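Local coordinates for putative diflavin flavoprotein A 3 (Nostoc sp., PDB 3FNI), which probably carries electrons from NADH to oxygen, reducing it to water, this chain being the flavodoxin-like domain of a longer diiron flavoprotein, at residues E86-G91 with L113-A118; G8-S13 with T58-G63. All coordinates share one frame; numbering follows the deposited sequence.

Contact 1: E86-G91 with L113-A118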
loop_
_atom_site.group_PDB
_atom_site.type_symbol
_atom_site.label_atom_id
_atom_site.label_comp_id
_atom_site.label_asym_id
_atom_site.label_seq_id
_atom_site.Cartn_x
_atom_site.Cartn_y
_atom_site.Cartn_z
ATOM N N GLU A 86 -13.321 6.765 1.713
ATOM C CA GLU A 86 -13.868 6.140 0.515
ATOM C C GLU A 86 -13.430 6.709 -0.832
ATOM O O GLU A 86 -13.572 6.037 -1.857
ATOM C CB GLU A 86 -15.397 6.169 0.582
ATOM C CG GLU A 86 -15.960 7.560 0.827
ATOM C CD GLU A 86 -17.428 7.683 0.470
ATOM O OE1 GLU A 86 -18.253 6.938 1.034
ATOM O OE2 GLU A 86 -17.758 8.536 -0.377
ATOM N N LYS A 87 -12.898 7.927 -0.831
ATOM C CA LYS A 87 -12.472 8.589 -2.063
ATOM C C LYS A 87 -11.101 8.139 -2.553
ATOM O O LYS A 87 -10.646 8.559 -3.618
ATOM C CB LYS A 87 -12.453 10.110 -1.861
ATOM C CG LYS A 87 -13.811 10.721 -1.557
ATOM C CD LYS A 87 -14.618 10.966 -2.823
ATOM C CE LYS A 87 -13.955 12.042 -3.683
ATOM N NZ LYS A 87 -14.675 12.310 -4.969
ATOM N N GLN A 88 -10.421 7.298 -1.787
ATOM C CA GLN A 88 -9.117 6.865 -2.250
ATOM C C GLN A 88 -9.102 5.449 -2.810
ATOM O O GLN A 88 -10.102 4.732 -2.765
ATOM C CB GLN A 88 -8.063 7.055 -1.150
ATOM C CG GLN A 88 -8.442 6.499 0.194
ATOM C CD GLN A 88 -7.708 7.178 1.344
ATOM O OE1 GLN A 88 -7.857 6.784 2.498
ATOM N NE2 GLN A 88 -6.921 8.202 1.035
ATOM N N ALA A 89 -7.966 5.084 -3.392
ATOM C CA ALA A 89 -7.777 3.778 -3.995
ATOM C C ALA A 89 -6.671 3.056 -3.222
ATOM O O ALA A 89 -5.744 3.689 -2.711
ATOM C CB ALA A 89 -7.395 3.944 -5.450
ATOM N N VAL A 90 -6.770 1.732 -3.138
ATOM C CA VAL A 90 -5.790 0.956 -2.396
ATOM C C VAL A 90 -5.433 -0.372 -3.064
ATOM O O VAL A 90 -6.304 -1.077 -3.578
ATOM C CB VAL A 90 -6.310 0.701 -0.944
ATOM C CG1 VAL A 90 -7.482 -0.276 -0.973
ATOM C CG2 VAL A 90 -5.187 0.200 -0.044
ATOM N N GLY A 91 -4.136 -0.684 -3.062
ATOM C CA GLY A 91 -3.641 -1.928 -3.629
ATOM C C GLY A 91 -2.876 -2.682 -2.552
ATOM O O GLY A 91 -2.258 -2.058 -1.693
ATOM N N LEU A 113 -15.337 -0.495 2.976
ATOM C CA LEU A 113 -15.287 0.910 3.353
ATOM C C LEU A 113 -15.515 1.851 2.180
ATOM O O LEU A 113 -15.558 3.064 2.359
ATOM C CB LEU A 113 -13.946 1.230 4.020
ATOM C CG LEU A 113 -13.702 0.580 5.385
ATOM C CD1 LEU A 113 -12.302 0.943 5.882
ATOM C CD2 LEU A 113 -14.746 1.058 6.379
ATOM N N GLY A 114 -15.655 1.295 0.982
ATOM C CA GLY A 114 -15.893 2.126 -0.183
ATOM C C GLY A 114 -14.705 2.395 -1.088
ATOM O O GLY A 114 -14.895 2.799 -2.234
ATOM N N LEU A 115 -13.484 2.182 -0.605
ATOM C CA LEU A 115 -12.306 2.433 -1.438
ATOM C C LEU A 115 -12.321 1.630 -2.733
ATOM O O LEU A 115 -13.014 0.620 -2.844
ATOM C CB LEU A 115 -11.015 2.112 -0.682
ATOM C CG LEU A 115 -10.580 3.053 0.437
ATOM C CD1 LEU A 115 -11.431 2.818 1.684
ATOM C CD2 LEU A 115 -9.115 2.807 0.730
ATOM N N THR A 116 -11.556 2.081 -3.718
ATOM C CA THR A 116 -11.501 1.355 -4.981
ATOM C C THR A 116 -10.216 0.527 -5.010
ATOM O O THR A 116 -9.196 0.945 -4.470
ATOM C CB THR A 116 -11.529 2.309 -6.195
ATOM O OG1 THR A 116 -10.288 3.009 -6.283
ATOM C CG2 THR A 116 -12.652 3.319 -6.054
ATOM N N THR A 117 -10.271 -0.657 -5.615
ATOM C CA THR A 117 -9.088 -1.496 -5.698
ATOM C C THR A 117 -8.179 -0.892 -6.758
ATOM O O THR A 117 -8.563 -0.776 -7.924
ATOM C CB THR A 117 -9.438 -2.939 -6.093
ATOM O OG1 THR A 117 -9.805 -2.987 -7.480
ATOM C CG2 THR A 117 -10.586 -3.439 -5.260
ATOM N N ALA A 118 -6.984 -0.494 -6.330
ATOM C CA ALA A 118 -5.990 0.129 -7.201
ATOM C C ALA A 118 -5.551 -0.773 -8.344
ATOM O O ALA A 118 -5.360 -0.326 -9.476
ATOM C CB ALA A 118 -4.787 0.549 -6.386
HETATM O O HOH W 1 -18.483 4.024 1.559
#
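Val90 N donates to Thr116 O at 2.9 Å, with the donor almost in line with the carbonyl. The pairing of 86-91 with 113-118 is parallel, with bridges Ala89-Thr116 and Val90-Thr117. Thr116 N reaches Gln88 O at 3.2 Å, in the carbonyl plane. Ala118 N lies 2.9 Å from Val90 O; its N-H is straight, but the donor stands 63° out of the carbonyl plane.

Side chains meet on both faces. Leu115 CG is anti to its carbonyl carbon (chi1 -72°), which lays the side chain alongside Gln88. Leu115 CD2 meets Gln88 CG at 3.8 Å and Val90 CG1 at 3.9 Å. Phe110 of helix 103-112 also touches Leu115 and Val90. On the other face Ala89 CB makes a close van der Waals contact with Thr116 OG1, 3.2 Å, and Trp146 of helix 130-152 packs on both residues.

Before the strands, one water donates to Glu86 OE1 and Leu113 O. Gly114 follows helix 103-112 with positive phi, in a Schellman motif. A CB there would hit Glu86 CB and Leu113 O.

Backbone bonds thus set the register, while apolar side chains tie the outermost strand to helices on its faces, beside a solvent-exposed, water-bridged turn.

Contact 2: G8-S13 with T58-G63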
loop_
_atom_site.group_PDB
_atom_site.type_symbol
_atom_site.label_atom_id
_atom_site.label_comp_id
_atom_site.label_asym_id
_atom_site.label_seq_id
_atom_site.Cartn_x
_atom_site.Cartn_y
_atom_site.Cartn_z
ATOM N N GLY A 8 0.458 6.729 -0.325
ATOM C CA GLY A 8 1.116 6.096 0.803
ATOM C C GLY A 8 1.396 4.623 0.611
ATOM O O GLY A 8 0.520 3.853 0.214
ATOM N N VAL A 9 2.634 4.240 0.904
ATOM C CA VAL A 9 3.094 2.863 0.795
ATOM C C VAL A 9 3.421 2.384 2.207
ATOM O O VAL A 9 4.350 2.881 2.846
ATOM C CB VAL A 9 4.350 2.782 -0.095
ATOM C CG1 VAL A 9 4.834 1.350 -0.189
ATOM C CG2 VAL A 9 4.031 3.326 -1.484
ATOM N N PHE A 10 2.644 1.421 2.697
ATOM C CA PHE A 10 2.838 0.905 4.045
ATOM C C PHE A 10 3.148 -0.581 4.050
ATOM O O PHE A 10 2.373 -1.384 3.531
ATOM C CB PHE A 10 1.583 1.140 4.883
ATOM C CG PHE A 10 1.027 2.527 4.779
ATOM C CD1 PHE A 10 0.386 2.954 3.619
ATOM C CD2 PHE A 10 1.114 3.400 5.856
ATOM C CE1 PHE A 10 -0.168 4.232 3.533
ATOM C CE2 PHE A 10 0.566 4.678 5.787
ATOM C CZ PHE A 10 -0.077 5.095 4.622
ATOM N N TYR A 11 4.274 -0.948 4.649
ATOM C CA TYR A 11 4.661 -2.346 4.717
ATOM C C TYR A 11 5.753 -2.558 5.762
ATOM O O TYR A 11 6.305 -1.597 6.293
ATOM C CB TYR A 11 5.148 -2.832 3.348
ATOM C CG TYR A 11 6.480 -2.259 2.911
ATOM C CD1 TYR A 11 6.570 -0.986 2.350
ATOM C CD2 TYR A 11 7.656 -2.998 3.059
ATOM C CE1 TYR A 11 7.799 -0.461 1.941
ATOM C CE2 TYR A 11 8.893 -2.484 2.655
ATOM C CZ TYR A 11 8.958 -1.217 2.096
ATOM O OH TYR A 11 10.173 -0.715 1.681
ATOM N N VAL A 12 6.059 -3.819 6.056
ATOM C CA VAL A 12 7.095 -4.142 7.035
ATOM C C VAL A 12 8.427 -4.363 6.311
ATOM O O VAL A 12 8.612 -5.353 5.599
ATOM C CB VAL A 12 6.683 -5.396 7.880
ATOM C CG1 VAL A 12 6.046 -6.447 6.980
ATOM C CG2 VAL A 12 7.898 -5.978 8.608
ATOM N N SER A 13 9.354 -3.424 6.481
ATOM C CA SER A 13 10.640 -3.530 5.810
ATOM C C SER A 13 11.410 -4.774 6.214
ATOM O O SER A 13 11.293 -5.263 7.339
ATOM C CB SER A 13 11.499 -2.281 6.062
ATOM O OG SER A 13 11.967 -2.230 7.396
ATOM N N THR A 58 -3.794 10.264 -1.631
ATOM C CA THR A 58 -4.869 10.037 -2.592
ATOM C C THR A 58 -4.880 8.542 -2.921
ATOM O O THR A 58 -5.926 7.972 -3.234
ATOM C CB THR A 58 -4.636 10.863 -3.888
ATOM O OG1 THR A 58 -4.430 12.238 -3.543
ATOM C CG2 THR A 58 -5.830 10.767 -4.824
ATOM N N GLY A 59 -3.707 7.917 -2.836
ATOM C CA GLY A 59 -3.579 6.494 -3.112
ATOM C C GLY A 59 -2.910 5.733 -1.975
ATOM O O GLY A 59 -2.198 6.325 -1.165
ATOM N N LEU A 60 -3.129 4.421 -1.911
ATOM C CA LEU A 60 -2.538 3.605 -0.851
ATOM C C LEU A 60 -2.036 2.244 -1.330
ATOM O O LEU A 60 -2.627 1.612 -2.204
ATOM C CB LEU A 60 -3.552 3.405 0.277
ATOM C CG LEU A 60 -4.116 4.681 0.908
ATOM C CD1 LEU A 60 -5.367 4.355 1.691
ATOM C CD2 LEU A 60 -3.063 5.326 1.793
ATOM N N VAL A 61 -0.928 1.803 -0.749
ATOM C CA VAL A 61 -0.354 0.520 -1.095
ATOM C C VAL A 61 0.029 -0.134 0.217
ATOM O O VAL A 61 0.762 0.445 1.022
ATOM C CB VAL A 61 0.878 0.682 -2.003
ATOM C CG1 VAL A 61 1.431 -0.683 -2.402
ATOM C CG2 VAL A 61 0.488 1.474 -3.246
ATOM N N ILE A 62 -0.491 -1.339 0.431
ATOM C CA ILE A 62 -0.236 -2.074 1.659
ATOM C C ILE A 62 0.457 -3.408 1.426
ATOM O O ILE A 62 0.118 -4.146 0.504
ATOM C CB ILE A 62 -1.551 -2.343 2.424
ATOM C CG1 ILE A 62 -2.353 -1.047 2.569
ATOM C CG2 ILE A 62 -1.240 -2.943 3.791
ATOM C CD1 ILE A 62 -1.603 0.077 3.233
ATOM N N GLY A 63 1.439 -3.697 2.276
ATOM C CA GLY A 63 2.163 -4.952 2.197
ATOM C C GLY A 63 1.741 -5.769 3.403
ATOM O O GLY A 63 1.576 -5.218 4.487
#
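The centre of the parallel sheet of the flavodoxin-like domain is formed here, where strand 6-11 lies beside strand 57-63. The segments 8-11 and 59-63 run 9° apart. Four backbone bonds join them. Gly8 N donates to Gly59 O, and Val61 N to Gly8 O. Phe10 N meets Val61 O at 2.7 Å, nearly straight at the hydrogen. Gly63 N then reaches Phe10 O at 2.8 Å. Gly8 and Phe10 therefore each use both N and O toward the same neighbour, while Val9 and Tyr11 turn theirs to strand 35-40 and the residue after it.

Phe10 carries the side-chain contact on one face. Its CG is anti to the carbonyl carbon (chi1 -47°), which swings the ring back over Gly8. Ring atom CE1 meets Leu60 CD2 at 3.6 Å, and CD1 meets Ile62 CD1 at 3.5 Å. Both methyls approach obliquely. Val61 O lies at the ring edge, in its plane, 3.6 Å from CD1. A CB on Gly8 would clash with CE1, so the ring takes the room left by this glycine. Replacing Phe10 by an alanine is likely to leave the Leu60 and Ile62 methyls without their aromatic partner and open a gap above Gly8.

On the other face Val9 and Val61 lie side by side, with Val9 CG2 4.1 Å from Val61 CB. Leu143 of helix 130-152 touches Val61. At the C-terminal end of the pairing, Tyr11 CB rests 3.8 Å from Gly63 CA, where a side chain on the glycine would clash.

Strand 35-40 flanks 6-11 on its far side and strand 89-93 flanks 57-63. This buried pairing of the first and third strands is typical of the 2-1-3-4-5 sheet of the flavodoxin-like fold.

How the contacts relate
Both contacts belong to one five-stranded parallel sheet, with their centres about 13 Å apart. Contact 2 closes before contact 1 opens along the chain. It joins the first and third strands near the middle of the domain. Contact 1 joins the fourth strand to the short outermost strand 116-117, within the beta-alpha-beta unit that includes helix 103-112. Strands 57-63 and 89-93 are neighbours and link the two. Probable hydrogen bonds run from Leu60 N to Ala89 O and from Ile62 N to Gly91 O. Leu143 of helix 130-152 touches residues of both contacts. With this ladder, the two contacts join four of the five strands of the flavodoxin-like domain into one continuous sheet, from buried core to one edge.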